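Local coordinates for D-glycero-D-manno-heptose 1-phosphate kinase (PDB 3K85), which probably phosphorylates a heptose 1-phosphate sugar at the expense of ATP, as a member of the GHMP kinase family, at residues A[311-314]-A[315-318]; A[133-136]-A[137-141]; A[251-254]-A[255-259]. All blocks are in the same frame, centred on the assembly; numbering follows the deposited sequence.

How the contacts relate
All three contacts are local, each made by one unbroken run of residues, and they follow the chain in the order contact 2, contact 3, contact 1. Contact 2 opens helix 137-151 in the N-terminal GHMP kinase region, whereas contacts 1 and 3 lie on helices 309-320 and 251-264 of the C-terminal region. The centres of contacts 1 and 3 are about 18 Å apart, with nearest atoms about 10 Å apart, on the same side of the chain's centre. Contact 2 lies on the opposite side, its centre about 41 Å from that of contact 1 and about 35 Å from that of contact 3. Of the three, contact 2 alone is reached by the second subunit.

Contact 1: A[311-314]-A[315-318]; sequences RKEE and VVRA
Glu313 and Arg317 sit one turn apart on helix 309-320, an alpha-helix of the GHMP kinase C-terminal region, where residues 311-314 supply backbone acceptors and 315-318 the donors. Four i to i+4 hydrogen bonds account for these peptide groups. Val316 N reaches Lys312 O over 2.8 Å in a nearly straight bond, and Ala318 N likewise meets Glu314 O. Val315 N to Arg311 O is stretched to 3.3 Å although its N-H points well at the oxygen. The bond from Arg317 N to Glu313 O is more bent, at 151°.

The side-chain charges are more loosely matched. With CG of Glu313 anti to the backbone N (chi1 176°), that carbon comes over one face of the Arg317 guanidinium, and the bend at chi2 swings the carboxylate alongside Arg317. Its OE2 then stands 3.6 Å from Arg317 NE, a long salt bridge. That oxygen lies well out of the guanidinium plane, with no N-H aimed at it, so the attraction is purely one of charge even though the two planar groups are only 25° apart. Glu314 and Arg317 are joined instead through a water, which donates to Glu314 OE1 and weakly accepts from Arg317 NH1.

Lys312 behaves differently: its extended chain carries NZ to the carbonyl oxygen of Met199, a hydrogen bond supplemented by a weak one to Glu196 O. This ties Lys312 to strand 199-202, where the side chains of Lys312, Val315 and Val316 all touch Val200. Along the helix itself, the aliphatic root of Lys312 meets the valine one turn on, its CG lying 4.1 Å from Val316 CG2.

Contact 2: A[133-136]-A[137-141]; sequences LPLG and DYETS
Gly136 is the N-cap of helix 137-151, and Thr140, one turn into that helix, takes hold of its carbonyl oxygen in the GHMP kinase N-terminal region. Two hydrogen bonds from the same residue converge there. Thr140 N donates to Gly136 O at 2.8 Å, as the first i to i+4 bond of the helix. Thr140 OG1 donates to that oxygen at 2.9 Å from above the carbonyl plane, 51° out of it. The hydroxyl is placed for this by chi1 of -68°, which sets OG1 beside its own backbone N. Ser141 repeats the pattern on the next carbonyl: both its N and its OG donate to Asp137 O, the hydroxyl again approaching from above the plane.

A weaker polar link joins loop and helix. Glu139 bends at chi2 and brings OE1 to within 3.1 Å of Gly136 N, but the N-H...O angle of 127° makes this a weak bond. The carboxylate thus reaches back to the residue that precedes the helix.

Asp137 and Tyr138 find their partners outside the turn, in this chain and in the second subunit. Asp137 OD2 forms a salt bridge with Lys188 of the second subunit, while Tyr138, whose OH hydrogen-bonds to Val182 N, packs edge-to-face with Phe166 and makes a cation-pi contact with Lys248 of the second subunit.

Apolar contact comes from Leu135, which, like Thr140, touches Ile128 of helix 115-131. Its side chain slants across that of Glu139, and its CD2 comes to 3.4 Å from Glu139 CB.

Contact 3: A[251-254]-A[255-259]; sequences VGEF and ARILG
Glu253 and Arg256 point the same way from positions three residues apart, nearly one turn of the helix, and join in a side-on salt bridge, with two guanidinium nitrogens meeting the two carboxylate oxygens. Arg256 NH2 donates to Glu253 OE1 at 2.9 Å, and Arg256 NE to Glu253 OE2 at 3.1 Å. The pairing is not coplanar: the planes are 57° apart and each oxygen is met from above the carboxylate plane. The bend of Arg256 at chi3 (68°) brings its guanidinium alongside the carboxylate. With that carboxylate removed, as by an alanine at Glu253, Arg256 NE and NH2 would probably lose their acceptors and the guanidinium be freer to turn.

One turn separates Phe254 from Leu258, and here the contact is CH-pi. Leu258 CD1 lies over one face of the ring, 4.1 Å from its centroid, and 3.7 Å from Phe254 CZ. Nearby, Ile257 lays CG1 against the backbone, 3.2 Å from Glu253 O.

Beneath these side chains runs the regular i to i+4 bonding of alpha-helix 251-264, in the GHMP kinase C-terminal region; Ile257 N to Glu253 O, for instance, spans 3.0 Å at 172°.

Farther out, Arg256 NH1 has a second acidic partner in Glu260, and Asp250 OD1 accepts from Glu253 N at the start of the helix. Phe254 and Leu258 both rest on Met304 and Val306 of strand 303-306, and Leu258 also touches Ala291 and Lys293 of strand 291-294. Toward helix 230-246, Phe254 and Ile257 share Thr242, and Ile257 also meets Asp241.

Contact 1: A[311-314]-A[315-318]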
ATOM      1  N   ARG A 311      18.858 -20.387 -10.215  1.00 47.38           N
ATOM      2  CA  ARG A 311      19.165 -20.569 -11.628  1.00 48.43           C
ATOM      3  C   ARG A 311      19.321 -19.240 -12.352  1.00 46.74           C
ATOM      4  O   ARG A 311      19.622 -19.215 -13.541  1.00 46.59           O
ATOM      5  CB  ARG A 311      18.070 -21.399 -12.314  1.00 51.57           C
ATOM      6  CG  ARG A 311      17.987 -22.835 -11.827  1.00 55.74           C
ATOM      7  CD  ARG A 311      16.804 -23.590 -12.427  1.00 60.31           C
ATOM      8  NE  ARG A 311      16.875 -23.712 -13.883  1.00 65.43           N
ATOM      9  CZ  ARG A 311      17.904 -24.229 -14.552  1.00 68.63           C
ATOM     10  NH1 ARG A 311      18.977 -24.679 -13.902  1.00 69.42           N
ATOM     11  NH2 ARG A 311      17.855 -24.314 -15.879  1.00 68.38           N
ATOM     12  N   LYS A 312      19.132 -18.134 -11.641  1.00 45.00           N
ATOM     13  CA  LYS A 312      19.244 -16.829 -12.272  1.00 42.90           C
ATOM     14  C   LYS A 312      20.599 -16.565 -12.924  1.00 42.82           C
ATOM     15  O   LYS A 312      20.654 -16.134 -14.077  1.00 42.60           O
ATOM     16  CB  LYS A 312      18.927 -15.707 -11.275  1.00 40.58           C
ATOM     17  CG  LYS A 312      19.161 -14.309 -11.852  1.00 40.33           C
ATOM     18  CD  LYS A 312      18.680 -13.189 -10.941  1.00 38.51           C
ATOM     19  CE  LYS A 312      19.147 -11.842 -11.472  1.00 38.66           C
ATOM     20  NZ  LYS A 312      18.453 -10.669 -10.850  1.00 36.67           N
ATOM     21  N   GLU A 313      21.688 -16.815 -12.200  1.00 42.87           N
ATOM     22  CA  GLU A 313      23.024 -16.562 -12.745  1.00 44.56           C
ATOM     23  C   GLU A 313      23.259 -17.245 -14.095  1.00 44.27           C
ATOM     24  O   GLU A 313      23.906 -16.680 -14.984  1.00 42.08           O
ATOM     25  CB  GLU A 313      24.113 -16.995 -11.753  1.00 44.92           C
ATOM     26  CG  GLU A 313      25.531 -16.855 -12.296  1.00 46.88           C
ATOM     27  CD  GLU A 313      25.921 -15.420 -12.639  1.00 48.64           C
ATOM     28  OE1 GLU A 313      25.119 -14.712 -13.280  1.00 50.67           O
ATOM     29  OE2 GLU A 313      27.044 -15.002 -12.280  1.00 49.84           O
ATOM     30  N   GLU A 314      22.738 -18.459 -14.236  1.00 43.60           N
ATOM     31  CA  GLU A 314      22.877 -19.207 -15.475  1.00 44.53           C
ATOM     32  C   GLU A 314      22.170 -18.404 -16.559  1.00 44.80           C
ATOM     33  O   GLU A 314      22.785 -18.002 -17.548  1.00 46.86           O
ATOM     34  CB  GLU A 314      22.237 -20.586 -15.326  1.00 45.15           C
ATOM     35  CG  GLU A 314      23.137 -21.750 -15.733  1.00 49.91           C
ATOM     36  CD  GLU A 314      24.522 -21.696 -15.091  1.00 50.91           C
ATOM     37  OE1 GLU A 314      25.393 -20.957 -15.595  1.00 50.56           O
ATOM     38  OE2 GLU A 314      24.738 -22.389 -14.075  1.00 53.24           O
ATOM     39  N   VAL A 315      20.878 -18.157 -16.360  1.00 42.96           N
ATOM     40  CA  VAL A 315      20.096 -17.383 -17.312  1.00 42.00           C
ATOM     41  C   VAL A 315      20.841 -16.107 -17.704  1.00 42.64           C
ATOM     42  O   VAL A 315      21.023 -15.818 -18.889  1.00 42.59           O
ATOM     43  CB  VAL A 315      18.716 -17.001 -16.712  1.00 42.34           C
ATOM     44  CG1 VAL A 315      17.987 -16.033 -17.634  1.00 41.75           C
ATOM     45  CG2 VAL A 315      17.874 -18.258 -16.505  1.00 41.26           C
ATOM     46  N   VAL A 316      21.281 -15.346 -16.707  1.00 42.51           N
ATOM     47  CA  VAL A 316      21.990 -14.107 -16.976  1.00 43.34           C
ATOM     48  C   VAL A 316      23.253 -14.313 -17.790  1.00 45.04           C
ATOM     49  O   VAL A 316      23.545 -13.524 -18.682  1.00 46.03           O
ATOM     50  CB  VAL A 316      22.349 -13.368 -15.669  1.00 43.93           C
ATOM     51  CG1 VAL A 316      23.406 -12.305 -15.934  1.00 42.99           C
ATOM     52  CG2 VAL A 316      21.106 -12.704 -15.102  1.00 43.50           C
ATOM     53  N   ARG A 317      24.004 -15.369 -17.496  1.00 46.63           N
ATOM     54  CA  ARG A 317      25.241 -15.627 -18.232  1.00 48.85           C
ATOM     55  C   ARG A 317      25.000 -15.979 -19.698  1.00 50.24           C
ATOM     56  O   ARG A 317      25.705 -15.499 -20.588  1.00 49.45           O
ATOM     57  CB  ARG A 317      26.042 -16.745 -17.562  1.00 48.13           C
ATOM     58  CG  ARG A 317      26.927 -16.258 -16.432  1.00 48.00           C
ATOM     59  CD  ARG A 317      27.657 -17.407 -15.765  1.00 49.39           C
ATOM     60  NE  ARG A 317      28.692 -16.936 -14.847  1.00 49.21           N
ATOM     61  CZ  ARG A 317      29.497 -17.737 -14.159  1.00 48.26           C
ATOM     62  NH1 ARG A 317      29.385 -19.053 -14.285  1.00 50.31           N
ATOM     63  NH2 ARG A 317      30.411 -17.225 -13.346  1.00 48.58           N
ATOM     64  N   ALA A 318      23.998 -16.817 -19.936  1.00 51.34           N
ATOM     65  CA  ALA A 318      23.655 -17.245 -21.282  1.00 51.48           C
ATOM     66  C   ALA A 318      23.217 -16.064 -22.133  1.00 53.10           C
ATOM     67  O   ALA A 318      23.747 -15.858 -23.226  1.00 53.04           O
ATOM     68  CB  ALA A 318      22.555 -18.285 -21.223  1.00 50.85           C
TER
HETATM   69  O   HOH W   1      28.368 -21.578 -16.201  1.00 40.10           O

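Contact 2: A[133-136]-A[137-141]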
ATOM      1  N   LEU A 133       5.463  25.335  -6.494  1.00 34.49           N
ATOM      2  CA  LEU A 133       4.152  25.157  -7.109  1.00 35.24           C
ATOM      3  C   LEU A 133       3.250  24.225  -6.305  1.00 36.24           C
ATOM      4  O   LEU A 133       3.701  23.226  -5.755  1.00 35.06           O
ATOM      5  CB  LEU A 133       4.315  24.600  -8.526  1.00 32.72           C
ATOM      6  CG  LEU A 133       5.230  25.394  -9.463  1.00 29.28           C
ATOM      7  CD1 LEU A 133       5.414  24.628 -10.747  1.00 28.79           C
ATOM      8  CD2 LEU A 133       4.633  26.763  -9.733  1.00 29.15           C
ATOM      9  N   PRO A 134       1.949  24.540  -6.238  1.00 38.24           N
ATOM     10  CA  PRO A 134       0.998  23.709  -5.493  1.00 38.14           C
ATOM     11  C   PRO A 134       0.548  22.458  -6.260  1.00 37.87           C
ATOM     12  O   PRO A 134      -0.644  22.278  -6.511  1.00 39.19           O
ATOM     13  CB  PRO A 134      -0.151  24.673  -5.233  1.00 38.19           C
ATOM     14  CG  PRO A 134      -0.169  25.486  -6.495  1.00 38.70           C
ATOM     15  CD  PRO A 134       1.300  25.772  -6.728  1.00 37.38           C
ATOM     16  N   LEU A 135       1.495  21.591  -6.620  1.00 36.46           N
ATOM     17  CA  LEU A 135       1.178  20.368  -7.366  1.00 34.09           C
ATOM     18  C   LEU A 135       1.630  19.096  -6.654  1.00 33.46           C
ATOM     19  O   LEU A 135       2.823  18.883  -6.458  1.00 33.41           O
ATOM     20  CB  LEU A 135       1.823  20.409  -8.755  1.00 32.67           C
ATOM     21  CG  LEU A 135       1.263  21.418  -9.762  1.00 33.74           C
ATOM     22  CD1 LEU A 135       2.125  21.456 -11.018  1.00 30.97           C
ATOM     23  CD2 LEU A 135      -0.168  21.030 -10.108  1.00 30.54           C
ATOM     24  N   GLY A 136       0.675  18.249  -6.281  1.00 32.32           N
ATOM     25  CA  GLY A 136       1.004  17.005  -5.604  1.00 32.34           C
ATOM     26  C   GLY A 136       1.039  15.828  -6.562  1.00 32.93           C
ATOM     27  O   GLY A 136       0.991  16.011  -7.776  1.00 31.58           O
ATOM     28  N   ASP A 137       1.113  14.613  -6.024  1.00 33.34           N
ATOM     29  CA  ASP A 137       1.170  13.428  -6.868  1.00 32.61           C
ATOM     30  C   ASP A 137       0.118  13.420  -7.963  1.00 31.68           C
ATOM     31  O   ASP A 137       0.455  13.476  -9.147  1.00 34.21           O
ATOM     32  CB  ASP A 137       1.029  12.155  -6.040  1.00 35.48           C
ATOM     33  CG  ASP A 137       2.155  11.973  -5.055  1.00 38.53           C
ATOM     34  OD1 ASP A 137       3.300  12.366  -5.368  1.00 38.92           O
ATOM     35  OD2 ASP A 137       1.894  11.418  -3.965  1.00 41.47           O
ATOM     36  N   TYR A 138      -1.154  13.340  -7.585  1.00 28.29           N
ATOM     37  CA  TYR A 138      -2.211  13.303  -8.584  1.00 27.61           C
ATOM     38  C   TYR A 138      -2.127  14.417  -9.615  1.00 26.08           C
ATOM     39  O   TYR A 138      -2.199  14.151 -10.803  1.00 28.06           O
ATOM     40  CB  TYR A 138      -3.589  13.282  -7.910  1.00 25.51           C
ATOM     41  CG  TYR A 138      -3.994  11.887  -7.475  1.00 22.84           C
ATOM     42  CD1 TYR A 138      -4.446  10.954  -8.407  1.00 21.10           C
ATOM     43  CD2 TYR A 138      -3.890  11.490  -6.136  1.00 21.52           C
ATOM     44  CE1 TYR A 138      -4.792   9.641  -8.018  1.00 21.98           C
ATOM     45  CE2 TYR A 138      -4.233  10.184  -5.730  1.00 21.64           C
ATOM     46  CZ  TYR A 138      -4.686   9.268  -6.674  1.00 23.31           C
ATOM     47  OH  TYR A 138      -5.065   8.003  -6.271  1.00 23.16           O
ATOM     48  N   GLU A 139      -1.959  15.656  -9.169  1.00 28.14           N
ATOM     49  CA  GLU A 139      -1.863  16.793 -10.085  1.00 28.95           C
ATOM     50  C   GLU A 139      -0.660  16.700 -11.031  1.00 28.63           C
ATOM     51  O   GLU A 139      -0.767  17.036 -12.206  1.00 25.07           O
ATOM     52  CB  GLU A 139      -1.768  18.102  -9.307  1.00 30.20           C
ATOM     53  CG  GLU A 139      -2.973  18.434  -8.438  1.00 37.08           C
ATOM     54  CD  GLU A 139      -3.093  17.531  -7.213  1.00 40.45           C
ATOM     55  OE1 GLU A 139      -2.076  16.915  -6.812  1.00 39.75           O
ATOM     56  OE2 GLU A 139      -4.206  17.455  -6.640  1.00 42.05           O
ATOM     57  N   THR A 140       0.480  16.249 -10.509  1.00 27.77           N
ATOM     58  CA  THR A 140       1.700  16.125 -11.300  1.00 27.65           C
ATOM     59  C   THR A 140       1.572  15.082 -12.403  1.00 29.24           C
ATOM     60  O   THR A 140       1.983  15.310 -13.543  1.00 29.28           O
ATOM     61  CB  THR A 140       2.891  15.775 -10.394  1.00 26.43           C
ATOM     62  OG1 THR A 140       3.168  16.896  -9.550  1.00 23.42           O
ATOM     63  CG2 THR A 140       4.129  15.443 -11.203  1.00 23.60           C
ATOM     64  N   SER A 141       0.998  13.938 -12.069  1.00 30.18           N
ATOM     65  CA  SER A 141       0.821  12.887 -13.051  1.00 32.91           C
ATOM     66  C   SER A 141      -0.083  13.374 -14.173  1.00 34.90           C
ATOM     67  O   SER A 141       0.245  13.259 -15.349  1.00 35.48           O
ATOM     68  CB  SER A 141       0.199  11.660 -12.397  1.00 31.36           C
ATOM     69  OG  SER A 141       0.928  11.299 -11.241  1.00 33.18           O
TER

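Contact 3: A[251-254]-A[255-259]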
ATOM      1  N   VAL A 251       5.852 -16.131  -6.362  1.00 28.76           N
ATOM      2  CA  VAL A 251       6.521 -15.811  -7.619  1.00 31.51           C
ATOM      3  C   VAL A 251       6.219 -16.851  -8.705  1.00 32.45           C
ATOM      4  O   VAL A 251       6.167 -16.521  -9.890  1.00 31.52           O
ATOM      5  CB  VAL A 251       8.051 -15.702  -7.426  1.00 32.58           C
ATOM      6  CG1 VAL A 251       8.718 -15.248  -8.732  1.00 33.84           C
ATOM      7  CG2 VAL A 251       8.356 -14.709  -6.323  1.00 32.50           C
ATOM      8  N   GLY A 252       6.021 -18.102  -8.294  1.00 32.48           N
ATOM      9  CA  GLY A 252       5.714 -19.156  -9.243  1.00 34.31           C
ATOM     10  C   GLY A 252       4.419 -18.841  -9.971  1.00 36.68           C
ATOM     11  O   GLY A 252       4.327 -18.982 -11.197  1.00 35.98           O
ATOM     12  N   GLU A 253       3.412 -18.402  -9.217  1.00 36.53           N
ATOM     13  CA  GLU A 253       2.132 -18.058  -9.812  1.00 36.19           C
ATOM     14  C   GLU A 253       2.321 -16.867 -10.744  1.00 36.22           C
ATOM     15  O   GLU A 253       1.659 -16.767 -11.777  1.00 37.35           O
ATOM     16  CB  GLU A 253       1.109 -17.717  -8.731  1.00 36.39           C
ATOM     17  CG  GLU A 253      -0.254 -17.312  -9.281  1.00 38.49           C
ATOM     18  CD  GLU A 253      -0.933 -18.416 -10.095  1.00 41.37           C
ATOM     19  OE1 GLU A 253      -2.062 -18.176 -10.592  1.00 39.88           O
ATOM     20  OE2 GLU A 253      -0.347 -19.515 -10.234  1.00 40.46           O
ATOM     21  N   PHE A 254       3.232 -15.968 -10.383  1.00 34.50           N
ATOM     22  CA  PHE A 254       3.492 -14.798 -11.212  1.00 33.20           C
ATOM     23  C   PHE A 254       4.082 -15.268 -12.540  1.00 32.79           C
ATOM     24  O   PHE A 254       3.745 -14.755 -13.610  1.00 31.19           O
ATOM     25  CB  PHE A 254       4.456 -13.834 -10.502  1.00 30.72           C
ATOM     26  CG  PHE A 254       4.866 -12.651 -11.339  1.00 30.10           C
ATOM     27  CD1 PHE A 254       3.914 -11.897 -12.026  1.00 30.40           C
ATOM     28  CD2 PHE A 254       6.206 -12.292 -11.442  1.00 29.62           C
ATOM     29  CE1 PHE A 254       4.295 -10.803 -12.802  1.00 29.38           C
ATOM     30  CE2 PHE A 254       6.601 -11.202 -12.211  1.00 27.91           C
ATOM     31  CZ  PHE A 254       5.647 -10.454 -12.894  1.00 31.49           C
ATOM     32  N   ALA A 255       4.961 -16.256 -12.462  1.00 33.91           N
ATOM     33  CA  ALA A 255       5.589 -16.804 -13.657  1.00 35.83           C
ATOM     34  C   ALA A 255       4.504 -17.412 -14.559  1.00 34.48           C
ATOM     35  O   ALA A 255       4.464 -17.167 -15.765  1.00 33.54           O
ATOM     36  CB  ALA A 255       6.629 -17.872 -13.258  1.00 34.59           C
ATOM     37  N   ARG A 256       3.617 -18.196 -13.966  1.00 35.66           N
ATOM     38  CA  ARG A 256       2.552 -18.815 -14.735  1.00 38.72           C
ATOM     39  C   ARG A 256       1.744 -17.753 -15.487  1.00 39.86           C
ATOM     40  O   ARG A 256       1.550 -17.848 -16.697  1.00 38.37           O
ATOM     41  CB  ARG A 256       1.628 -19.607 -13.812  1.00 40.02           C
ATOM     42  CG  ARG A 256       0.665 -20.518 -14.556  1.00 42.92           C
ATOM     43  CD  ARG A 256      -0.390 -21.117 -13.623  1.00 45.32           C
ATOM     44  NE  ARG A 256      -1.310 -20.098 -13.123  1.00 46.18           N
ATOM     45  CZ  ARG A 256      -2.019 -19.291 -13.908  1.00 47.74           C
ATOM     46  NH1 ARG A 256      -1.913 -19.384 -15.231  1.00 49.78           N
ATOM     47  NH2 ARG A 256      -2.834 -18.388 -13.376  1.00 47.04           N
ATOM     48  N   ILE A 257       1.283 -16.734 -14.763  1.00 41.29           N
ATOM     49  CA  ILE A 257       0.488 -15.671 -15.366  1.00 42.16           C
ATOM     50  C   ILE A 257       1.226 -15.011 -16.526  1.00 44.71           C
ATOM     51  O   ILE A 257       0.627 -14.726 -17.564  1.00 45.71           O
ATOM     52  CB  ILE A 257       0.092 -14.608 -14.315  1.00 40.94           C
ATOM     53  CG1 ILE A 257      -0.741 -15.265 -13.216  1.00 38.35           C
ATOM     54  CG2 ILE A 257      -0.709 -13.491 -14.964  1.00 39.34           C
ATOM     55  CD1 ILE A 257      -1.070 -14.344 -12.079  1.00 37.97           C
ATOM     56  N   LEU A 258       2.521 -14.769 -16.358  1.00 47.03           N
ATOM     57  CA  LEU A 258       3.315 -14.174 -17.426  1.00 49.19           C
ATOM     58  C   LEU A 258       3.418 -15.150 -18.598  1.00 52.03           C
ATOM     59  O   LEU A 258       3.380 -14.749 -19.763  1.00 52.53           O
ATOM     60  CB  LEU A 258       4.721 -13.851 -16.935  1.00 48.30           C
ATOM     61  CG  LEU A 258       4.974 -12.502 -16.275  1.00 47.46           C
ATOM     62  CD1 LEU A 258       6.446 -12.401 -15.920  1.00 47.29           C
ATOM     63  CD2 LEU A 258       4.591 -11.380 -17.223  1.00 46.63           C
ATOM     64  N   GLY A 259       3.556 -16.432 -18.276  1.00 54.89           N
ATOM     65  CA  GLY A 259       3.662 -17.450 -19.305  1.00 56.78           C
ATOM     66  C   GLY A 259       2.355 -17.639 -20.043  1.00 58.90           C
ATOM     67  O   GLY A 259       2.335 -17.708 -21.273  1.00 59.49           O
TER